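PDB 3AGD: salt-tolerant glutaminase from Micrococcus luteus, which probably hydrolyses L-glutamine to L-glutamate and ammonium and, as a salt-tolerant enzyme, works at high salt. Local coordinates for residues T61-S66 and W154-S159. Sequence-based numbering, arbitrary orientation.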
ATOM      1  N   THR A  61      -4.013 -29.228   1.931  1.00 16.55           N
ATOM      2  CA  THR A  61      -3.665 -28.872   0.563  1.00 15.75           C
ATOM      3  C   THR A  61      -3.905 -27.378   0.355  1.00 15.59           C
ATOM      4  O   THR A  61      -4.973 -26.850   0.672  1.00 13.39           O
ATOM      5  CB  THR A  61      -4.468 -29.704  -0.448  1.00 17.11           C
ATOM      6  OG1 THR A  61      -5.870 -29.571  -0.182  1.00 17.09           O
ATOM      7  CG2 THR A  61      -4.076 -31.170  -0.328  1.00 17.36           C
ATOM      8  N   ILE A  62      -2.884 -26.711  -0.169  1.00 13.05           N
ATOM      9  CA  ILE A  62      -2.908 -25.277  -0.400  1.00 14.10           C
ATOM     10  C   ILE A  62      -3.954 -24.826  -1.412  1.00 16.33           C
ATOM     11  O   ILE A  62      -4.419 -23.684  -1.368  1.00 18.74           O
ATOM     12  CB  ILE A  62      -1.498 -24.795  -0.842  1.00 13.01           C
ATOM     13  CG1 ILE A  62      -1.454 -23.274  -0.935  1.00 12.98           C
ATOM     14  CG2 ILE A  62      -1.135 -25.411  -2.178  1.00 12.57           C
ATOM     15  CD1 ILE A  62      -0.048 -22.742  -1.188  1.00 13.04           C
ATOM     16  N   GLN A  63      -4.329 -25.721  -2.316  1.00 18.99           N
ATOM     17  CA  GLN A  63      -5.319 -25.400  -3.339  1.00 18.68           C
ATOM     18  C   GLN A  63      -5.006 -24.069  -4.040  1.00 17.97           C
ATOM     19  O   GLN A  63      -3.854 -23.816  -4.398  1.00 18.37           O
ATOM     20  CB  GLN A  63      -6.721 -25.374  -2.721  1.00 16.52           C
ATOM     21  CG  GLN A  63      -7.210 -26.738  -2.192  1.00 13.25           C
ATOM     22  CD  GLN A  63      -7.217 -27.823  -3.261  1.00 16.16           C
ATOM     23  OE1 GLN A  63      -7.546 -27.562  -4.418  1.00 20.80           O
ATOM     24  NE2 GLN A  63      -6.865 -29.047  -2.875  1.00 13.19           N
ATOM     25  N   SER A  64      -6.017 -23.220  -4.227  1.00 15.81           N
ATOM     26  CA  SER A  64      -5.833 -21.940  -4.918  1.00 15.72           C
ATOM     27  C   SER A  64      -4.811 -20.970  -4.331  1.00 16.77           C
ATOM     28  O   SER A  64      -4.371 -20.043  -5.022  1.00 15.20           O
ATOM     29  CB  SER A  64      -7.172 -21.218  -5.073  1.00 17.16           C
ATOM     30  OG  SER A  64      -7.946 -21.820  -6.095  1.00 20.27           O
ATOM     31  N   ALA A  65      -4.433 -21.162  -3.072  1.00 15.71           N
ATOM     32  CA  ALA A  65      -3.437 -20.279  -2.468  1.00 16.13           C
ATOM     33  C   ALA A  65      -2.070 -20.574  -3.084  1.00 16.09           C
ATOM     34  O   ALA A  65      -1.061 -19.981  -2.708  1.00 19.72           O
ATOM     35  CB  ALA A  65      -3.396 -20.466  -0.958  1.00 16.84           C
ATOM     36  N   SER A  66      -2.050 -21.494  -4.041  1.00 14.20           N
ATOM     37  CA  SER A  66      -0.823 -21.856  -4.739  1.00 16.16           C
ATOM     38  C   SER A  66      -0.631 -20.906  -5.914  1.00 15.89           C
ATOM     39  O   SER A  66       0.487 -20.663  -6.364  1.00 17.42           O
ATOM     40  CB  SER A  66      -0.932 -23.274  -5.293  1.00 15.79           C
ATOM     41  OG  SER A  66      -1.851 -23.312  -6.376  1.00 14.35           O
ATOM     42  N   TRP A 154      -1.097 -36.931  -2.834  1.00 22.69           N
ATOM     43  CA  TRP A 154      -1.614 -37.672  -3.977  1.00 22.55           C
ATOM     44  C   TRP A 154      -3.019 -38.230  -3.811  1.00 23.16           C
ATOM     45  O   TRP A 154      -3.721 -38.450  -4.796  1.00 23.02           O
ATOM     46  CB  TRP A 154      -0.619 -38.771  -4.358  1.00 20.64           C
ATOM     47  CG  TRP A 154       0.683 -38.155  -4.771  1.00 18.74           C
ATOM     48  CD1 TRP A 154       1.854 -38.144  -4.064  1.00 20.61           C
ATOM     49  CD2 TRP A 154       0.907 -37.346  -5.929  1.00 14.35           C
ATOM     50  NE1 TRP A 154       2.791 -37.369  -4.711  1.00 18.03           N
ATOM     51  CE2 TRP A 154       2.231 -36.868  -5.858  1.00 15.30           C
ATOM     52  CE3 TRP A 154       0.110 -36.974  -7.021  1.00 19.66           C
ATOM     53  CZ2 TRP A 154       2.778 -36.037  -6.835  1.00 16.46           C
ATOM     54  CZ3 TRP A 154       0.656 -36.145  -7.994  1.00 17.77           C
ATOM     55  CH2 TRP A 154       1.978 -35.686  -7.892  1.00 16.49           C
ATOM     56  N   GLU A 155      -3.440 -38.438  -2.572  1.00 23.88           N
ATOM     57  CA  GLU A 155      -4.785 -38.940  -2.326  1.00 24.54           C
ATOM     58  C   GLU A 155      -5.766 -37.851  -2.762  1.00 23.59           C
ATOM     59  O   GLU A 155      -6.776 -38.128  -3.414  1.00 22.60           O
ATOM     60  CB  GLU A 155      -4.969 -39.248  -0.842  1.00 27.40           C
ATOM     61  CG  GLU A 155      -6.305 -39.879  -0.501  1.00 38.93           C
ATOM     62  CD  GLU A 155      -6.449 -40.169   0.984  1.00 46.97           C
ATOM     63  OE1 GLU A 155      -5.538 -40.805   1.555  1.00 53.70           O
ATOM     64  OE2 GLU A 155      -7.471 -39.765   1.578  1.00 46.30           O
ATOM     65  N   THR A 156      -5.464 -36.607  -2.398  1.00 21.11           N
ATOM     66  CA  THR A 156      -6.324 -35.491  -2.778  1.00 22.19           C
ATOM     67  C   THR A 156      -6.278 -35.339  -4.296  1.00 21.00           C
ATOM     68  O   THR A 156      -7.309 -35.139  -4.937  1.00 21.24           O
ATOM     69  CB  THR A 156      -5.868 -34.172  -2.119  1.00 22.20           C
ATOM     70  OG1 THR A 156      -5.975 -34.292  -0.696  1.00 23.64           O
ATOM     71  CG2 THR A 156      -6.736 -33.004  -2.596  1.00 20.23           C
ATOM     72  N   TYR A 157      -5.078 -35.449  -4.863  1.00 18.60           N
ATOM     73  CA  TYR A 157      -4.886 -35.337  -6.306  1.00 22.12           C
ATOM     74  C   TYR A 157      -5.769 -36.320  -7.078  1.00 26.70           C
ATOM     75  O   TYR A 157      -6.560 -35.914  -7.933  1.00 26.43           O
ATOM     76  CB  TYR A 157      -3.420 -35.594  -6.656  1.00 19.36           C
ATOM     77  CG  TYR A 157      -3.144 -35.777  -8.135  1.00 21.41           C
ATOM     78  CD1 TYR A 157      -2.956 -34.676  -8.973  1.00 18.80           C
ATOM     79  CD2 TYR A 157      -3.052 -37.056  -8.692  1.00 22.90           C
ATOM     80  CE1 TYR A 157      -2.676 -34.841 -10.322  1.00 18.86           C
ATOM     81  CE2 TYR A 157      -2.774 -37.234 -10.044  1.00 21.61           C
ATOM     82  CZ  TYR A 157      -2.586 -36.119 -10.851  1.00 24.70           C
ATOM     83  OH  TYR A 157      -2.289 -36.282 -12.183  1.00 28.92           O
ATOM     84  N   GLU A 158      -5.622 -37.610  -6.787  1.00 29.32           N
ATOM     85  CA  GLU A 158      -6.408 -38.635  -7.468  1.00 29.63           C
ATOM     86  C   GLU A 158      -7.891 -38.337  -7.309  1.00 25.16           C
ATOM     87  O   GLU A 158      -8.650 -38.370  -8.269  1.00 23.90           O
ATOM     88  CB  GLU A 158      -6.103 -40.024  -6.896  1.00 35.98           C
ATOM     89  CG  GLU A 158      -4.672 -40.511  -7.088  1.00 48.94           C
ATOM     90  CD  GLU A 158      -4.259 -40.604  -8.552  1.00 60.54           C
ATOM     91  OE1 GLU A 158      -5.150 -40.680  -9.426  1.00 63.08           O
ATOM     92  OE2 GLU A 158      -3.037 -40.615  -8.826  1.00 63.78           O
ATOM     93  N   SER A 159      -8.297 -38.039  -6.084  1.00 24.38           N
ATOM     94  CA  SER A 159      -9.688 -37.731  -5.799  1.00 26.06           C
ATOM     95  C   SER A 159     -10.214 -36.604  -6.699  1.00 27.82           C
ATOM     96  O   SER A 159     -11.253 -36.745  -7.344  1.00 26.30           O
ATOM     97  CB  SER A 159      -9.825 -37.339  -4.327  1.00 29.45           C
ATOM     98  OG  SER A 159     -11.171 -37.078  -3.985  1.00 37.52           O
TER
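T156 and T61 meet tip to tip where the first turn of helix 154-161 packs against the end of strand 60-61 and the loop that follows it. The methyl CG2 of T61 is the centre of the contact: it lies 3.7 Å from OG1 of T156 and 3.9 Å from CG2 of T156, so one methyl rests against both branches of the opposing threonine. Short, beta-branched side chains suit this place, since the backbones come close, with the CA atoms of T61 and T156 7.9 Å apart. The touch is purely van der Waals, and it buries a modest 89 Å² in all.

The two branches of T61 divide the work. With chi1 at 55°, CG2 stands anti to the carbonyl carbon and faces the helix, while OG1 of T61 accepts a nearly straight 2.9 Å hydrogen bond from NE2 of Q63. The hydroxyl lies almost in the plane of the amide, which helps to fix the rotation of that group. Q63 can come back to T61 because its chain bends at chi2 (-57°), and this fold also brings NE2 of Q63 within 4.0 Å of CG2 of T156. That methyl is anti to its own backbone N, the torsion that turns it toward the glutamine amide. V30 of helix 29-32 also packs on T156.

The backbone O of Q63 accepts a hydrogen bond from OG of S66, and the Q63 side chain touches V261 and C195, both L-glutamate-binding residues. S64, another such residue, follows directly and begins a probable SxxK motif with K67. The helix so borders a glutamine that is probably in the second shell of the L-glutamate pocket, in the serine beta-lactamase-like fold shared by the glutaminase family.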